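Local atomic coordinates of Dps family protein (Staphylococcus aureus subsp. aureus, PDB entry 2D5K), a protein that probably oxidises and stores iron in a ferritin-like cage of twelve subunits, as other Dps proteins do, limiting iron-driven oxidative damage. Residues B[23-35]-B[86-99]. Numbering follows the deposited sequence.
Sequences YTKLHNFHWYVKG and AAKGYSAEQMVEEL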
# COMPACT_ATOMS: atom_id res chain seq x y z
N TYR B 23 12.15 3.58 -28.29
CA TYR B 23 10.85 3.46 -27.64
C TYR B 23 9.85 2.75 -28.55
O TYR B 23 9.15 1.82 -28.13
CB TYR B 23 10.32 4.86 -27.28
CG TYR B 23 8.97 4.85 -26.61
CD1 TYR B 23 8.83 4.49 -25.27
CD2 TYR B 23 7.82 5.20 -27.32
CE1 TYR B 23 7.58 4.48 -24.65
CE2 TYR B 23 6.57 5.19 -26.72
CZ TYR B 23 6.45 4.83 -25.39
OH TYR B 23 5.21 4.83 -24.79
N THR B 24 9.79 3.18 -29.80
CA THR B 24 8.88 2.57 -30.76
C THR B 24 9.39 1.22 -31.26
O THR B 24 8.60 0.29 -31.47
CB THR B 24 8.61 3.53 -31.94
OG1 THR B 24 7.79 4.61 -31.48
CG2 THR B 24 7.90 2.81 -33.08
N LYS B 25 10.70 1.07 -31.42
CA LYS B 25 11.22 -0.21 -31.87
C LYS B 25 10.93 -1.27 -30.81
O LYS B 25 10.65 -2.42 -31.14
CB LYS B 25 12.73 -0.15 -32.14
CG LYS B 25 13.28 -1.51 -32.58
CD LYS B 25 14.50 -1.41 -33.49
CE LYS B 25 15.75 -1.00 -32.76
NZ LYS B 25 16.94 -1.11 -33.66
N LEU B 26 10.98 -0.87 -29.54
CA LEU B 26 10.70 -1.81 -28.46
C LEU B 26 9.22 -2.18 -28.44
O LEU B 26 8.87 -3.27 -28.01
CB LEU B 26 11.13 -1.22 -27.11
CG LEU B 26 12.65 -1.24 -26.89
CD1 LEU B 26 13.02 -0.29 -25.75
CD2 LEU B 26 13.10 -2.66 -26.57
N HIS B 27 8.35 -1.28 -28.89
CA HIS B 27 6.93 -1.60 -28.95
C HIS B 27 6.75 -2.63 -30.06
O HIS B 27 6.01 -3.60 -29.92
CB HIS B 27 6.09 -0.36 -29.29
CG HIS B 27 5.64 0.40 -28.08
ND1 HIS B 27 6.49 1.20 -27.35
CD2 HIS B 27 4.44 0.47 -27.47
CE1 HIS B 27 5.83 1.73 -26.34
NE2 HIS B 27 4.58 1.30 -26.38
N ASN B 28 7.46 -2.41 -31.17
CA ASN B 28 7.40 -3.32 -32.31
C ASN B 28 7.80 -4.73 -31.86
O ASN B 28 7.09 -5.70 -32.13
CB ASN B 28 8.35 -2.82 -33.41
CG ASN B 28 8.36 -3.71 -34.63
OD1 ASN B 28 8.72 -4.89 -34.55
ND2 ASN B 28 7.98 -3.16 -35.78
N PHE B 29 8.93 -4.84 -31.16
CA PHE B 29 9.39 -6.14 -30.69
C PHE B 29 8.40 -6.72 -29.68
O PHE B 29 8.15 -7.92 -29.66
CB PHE B 29 10.80 -6.03 -30.10
CG PHE B 29 11.88 -5.76 -31.12
CD1 PHE B 29 11.57 -5.65 -32.48
CD2 PHE B 29 13.20 -5.60 -30.72
CE1 PHE B 29 12.56 -5.40 -33.42
CE2 PHE B 29 14.21 -5.35 -31.66
CZ PHE B 29 13.88 -5.25 -33.02
N HIS B 30 7.86 -5.85 -28.84
CA HIS B 30 6.88 -6.23 -27.82
C HIS B 30 5.65 -6.86 -28.49
O HIS B 30 5.09 -7.83 -27.98
CB HIS B 30 6.50 -4.95 -27.04
CG HIS B 30 5.29 -5.07 -26.16
ND1 HIS B 30 5.28 -5.81 -25.00
CD2 HIS B 30 4.09 -4.46 -26.22
CE1 HIS B 30 4.13 -5.64 -24.38
NE2 HIS B 30 3.38 -4.83 -25.10
N TRP B 31 5.26 -6.32 -29.64
CA TRP B 31 4.09 -6.83 -30.35
C TRP B 31 4.35 -8.02 -31.25
O TRP B 31 3.55 -8.96 -31.30
CB TRP B 31 3.47 -5.72 -31.22
CG TRP B 31 3.00 -4.51 -30.46
CD1 TRP B 31 2.45 -4.49 -29.21
CD2 TRP B 31 3.03 -3.15 -30.91
NE1 TRP B 31 2.13 -3.20 -28.85
CE2 TRP B 31 2.47 -2.36 -29.88
CE3 TRP B 31 3.46 -2.53 -32.08
CZ2 TRP B 31 2.33 -0.97 -29.99
CZ3 TRP B 31 3.33 -1.14 -32.19
CH2 TRP B 31 2.77 -0.38 -31.15
N TYR B 32 5.46 -7.98 -31.97
CA TYR B 32 5.79 -9.02 -32.94
C TYR B 32 6.62 -10.22 -32.49
O TYR B 32 6.81 -11.15 -33.28
CB TYR B 32 6.47 -8.36 -34.15
CG TYR B 32 5.53 -7.52 -34.98
CD1 TYR B 32 4.56 -8.12 -35.79
CD2 TYR B 32 5.61 -6.12 -34.97
CE1 TYR B 32 3.70 -7.35 -36.58
CE2 TYR B 32 4.75 -5.35 -35.75
CZ TYR B 32 3.80 -5.97 -36.56
OH TYR B 32 2.96 -5.22 -37.35
N VAL B 33 7.10 -10.21 -31.25
CA VAL B 33 7.91 -11.33 -30.78
C VAL B 33 7.10 -12.62 -30.80
O VAL B 33 5.91 -12.64 -30.47
CB VAL B 33 8.45 -11.07 -29.35
CG1 VAL B 33 7.31 -11.10 -28.33
CG2 VAL B 33 9.52 -12.10 -29.00
N LYS B 34 7.75 -13.71 -31.20
CA LYS B 34 7.08 -15.00 -31.27
C LYS B 34 7.99 -16.12 -30.78
O LYS B 34 9.20 -15.93 -30.62
CB LYS B 34 6.64 -15.28 -32.71
CG LYS B 34 5.66 -14.25 -33.24
CD LYS B 34 5.16 -14.59 -34.63
CE LYS B 34 4.26 -13.48 -35.16
NZ LYS B 34 3.14 -13.17 -34.22
N GLY B 35 7.41 -17.29 -30.54
CA GLY B 35 8.19 -18.41 -30.07
C GLY B 35 7.95 -18.76 -28.61
O GLY B 35 7.22 -18.06 -27.92
N ALA B 86 12.79 -0.82 -36.61
CA ALA B 86 12.68 -2.25 -36.81
C ALA B 86 12.36 -2.60 -38.26
O ALA B 86 11.64 -1.88 -38.94
CB ALA B 86 11.60 -2.82 -35.90
N ALA B 87 12.92 -3.71 -38.72
CA ALA B 87 12.68 -4.21 -40.07
C ALA B 87 11.66 -5.33 -39.90
O ALA B 87 11.28 -5.66 -38.78
CB ALA B 87 13.97 -4.75 -40.67
N LYS B 88 11.21 -5.92 -41.00
CA LYS B 88 10.22 -6.99 -40.92
C LYS B 88 10.81 -8.39 -40.82
O LYS B 88 11.94 -8.64 -41.23
CB LYS B 88 9.29 -6.94 -42.14
CG LYS B 88 8.44 -5.69 -42.26
CD LYS B 88 7.51 -5.77 -43.46
CE LYS B 88 6.57 -4.59 -43.52
NZ LYS B 88 7.30 -3.29 -43.62
N GLY B 89 10.02 -9.31 -40.25
CA GLY B 89 10.43 -10.70 -40.13
C GLY B 89 11.51 -11.09 -39.14
O GLY B 89 12.27 -12.02 -39.39
N TYR B 90 11.58 -10.40 -38.00
CA TYR B 90 12.59 -10.72 -37.00
C TYR B 90 12.11 -11.80 -36.02
O TYR B 90 10.99 -11.75 -35.54
CB TYR B 90 12.98 -9.46 -36.22
CG TYR B 90 14.10 -8.66 -36.85
CD1 TYR B 90 14.15 -8.46 -38.23
CD2 TYR B 90 15.09 -8.09 -36.06
CE1 TYR B 90 15.18 -7.72 -38.81
CE2 TYR B 90 16.12 -7.34 -36.63
CZ TYR B 90 16.16 -7.16 -38.00
OH TYR B 90 17.17 -6.42 -38.57
N SER B 91 12.98 -12.77 -35.76
CA SER B 91 12.67 -13.82 -34.80
C SER B 91 13.02 -13.23 -33.44
O SER B 91 13.68 -12.19 -33.37
CB SER B 91 13.55 -15.04 -35.05
OG SER B 91 14.91 -14.74 -34.76
N ALA B 92 12.60 -13.88 -32.36
CA ALA B 92 12.90 -13.37 -31.02
C ALA B 92 14.41 -13.22 -30.85
O ALA B 92 14.90 -12.23 -30.31
CB ALA B 92 12.35 -14.32 -29.96
N GLU B 93 15.16 -14.22 -31.32
CA GLU B 93 16.61 -14.18 -31.21
C GLU B 93 17.19 -12.98 -31.95
O GLU B 93 18.07 -12.30 -31.45
CB GLU B 93 17.21 -15.49 -31.75
CG GLU B 93 18.71 -15.59 -31.57
CD GLU B 93 19.45 -15.62 -32.89
OE1 GLU B 93 19.21 -14.72 -33.73
OE2 GLU B 93 20.27 -16.54 -33.10
N GLN B 94 16.69 -12.73 -33.16
CA GLN B 94 17.19 -11.61 -33.95
C GLN B 94 16.84 -10.27 -33.30
O GLN B 94 17.58 -9.30 -33.42
CB GLN B 94 16.62 -11.67 -35.37
CG GLN B 94 17.04 -12.92 -36.13
CD GLN B 94 16.39 -13.04 -37.49
OE1 GLN B 94 15.19 -12.77 -37.64
NE2 GLN B 94 17.16 -13.46 -38.48
N MET B 95 15.72 -10.23 -32.59
CA MET B 95 15.33 -9.00 -31.92
C MET B 95 16.31 -8.71 -30.79
O MET B 95 16.79 -7.59 -30.64
CB MET B 95 13.92 -9.13 -31.33
CG MET B 95 12.82 -9.25 -32.37
SD MET B 95 11.21 -9.43 -31.59
CE MET B 95 10.12 -9.13 -32.99
N VAL B 96 16.60 -9.73 -29.99
CA VAL B 96 17.52 -9.56 -28.87
C VAL B 96 18.92 -9.24 -29.40
O VAL B 96 19.64 -8.43 -28.82
CB VAL B 96 17.55 -10.81 -27.97
CG1 VAL B 96 18.55 -10.64 -26.85
CG2 VAL B 96 16.16 -11.05 -27.40
N GLU B 97 19.31 -9.87 -30.51
CA GLU B 97 20.61 -9.60 -31.09
C GLU B 97 20.72 -8.14 -31.50
O GLU B 97 21.72 -7.48 -31.23
CB GLU B 97 20.86 -10.49 -32.33
CG GLU B 97 20.97 -11.97 -32.03
CD GLU B 97 21.27 -12.79 -33.27
OE1 GLU B 97 20.60 -12.58 -34.31
OE2 GLU B 97 22.17 -13.66 -33.21
N GLU B 98 19.68 -7.61 -32.15
CA GLU B 98 19.72 -6.22 -32.57
C GLU B 98 19.72 -5.26 -31.39
O GLU B 98 20.43 -4.26 -31.41
CB GLU B 98 18.55 -5.88 -33.50
CG GLU B 98 18.65 -4.45 -34.03
CD GLU B 98 17.84 -4.22 -35.28
OE1 GLU B 98 18.04 -4.95 -36.27
OE2 GLU B 98 17.01 -3.29 -35.29
N LEU B 99 18.92 -5.55 -30.37
CA LEU B 99 18.91 -4.68 -29.20
C LEU B 99 20.29 -4.69 -28.56
O LEU B 99 20.78 -3.66 -28.10
CB LEU B 99 17.86 -5.14 -28.19
CG LEU B 99 16.40 -4.91 -28.60
CD1 LEU B 99 15.48 -5.45 -27.51
CD2 LEU B 99 16.15 -3.41 -28.80
O HOH W 1 9.17 -6.72 -36.36
O HOH W 2 9.27 -12.82 -33.65
O HOH W 3 10.96 -16.45 -32.65
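Phe29 is the bump that fills the hollow here, its ring pushed out of helix 23-32 into a pocket made by Ala86, Met95 and Leu99. Met95 lies over one face: its CG sits 3.8 Å from the centroid of the Phe29 ring, only 10° off the normal, a CH-pi contact, while SD stands obliquely over the same ring in a Met-aromatic pair. The Met95 chain stays extended to its end, which carries the methyl past the ring centre toward the end of helix 23-32, with Met95 CE 3.6 Å from Val33 N and close to Tyr32 CB. On the opposite face of the ring lies Lys25 CG, one helical turn back, and Leu99 CG fits against the edge in the ring plane. Leu99 CD1 also lies 3.8 Å from Leu26 CD2.

Ala86 plugs the dip between Lys25, Asn28 and Phe29, its CB 3.6 Å from Asn28 CG. At the other end Ala92 CB fills the corner between Val33 CG2 and Lys34 O. Bent at chi3 (74°), Lys25 makes a salt bridge from its NZ to Glu98 OE2 (2.7 Å), meeting it on the anti side of the carboxylate; Tyr90 OH donates to Glu98 OE1, so both carboxylate oxygens are held. Asp102 and the carbonyl of Lys84 share the same ammonium. Two waters bridge the end of helix 23-32 and the residues after it to the start of helix 92-99 and the turn before it: one donates to Tyr32 O and Tyr90 O, another links Lys34 O to Ala92 N.

The axes of helix segments 23-32 and 92-99 run nearly antiparallel (162°), 10.8 Å apart at closest approach, as neighbours in a ferritin-like four-helix bundle. Helix 38-65 packs against Val33, Ala92 and Leu99, a second subunit binds Asn28 and Tyr32 through its Gly72 and Pro70 carbonyls, and helix 123-147 backs helix 92-120 at Val96.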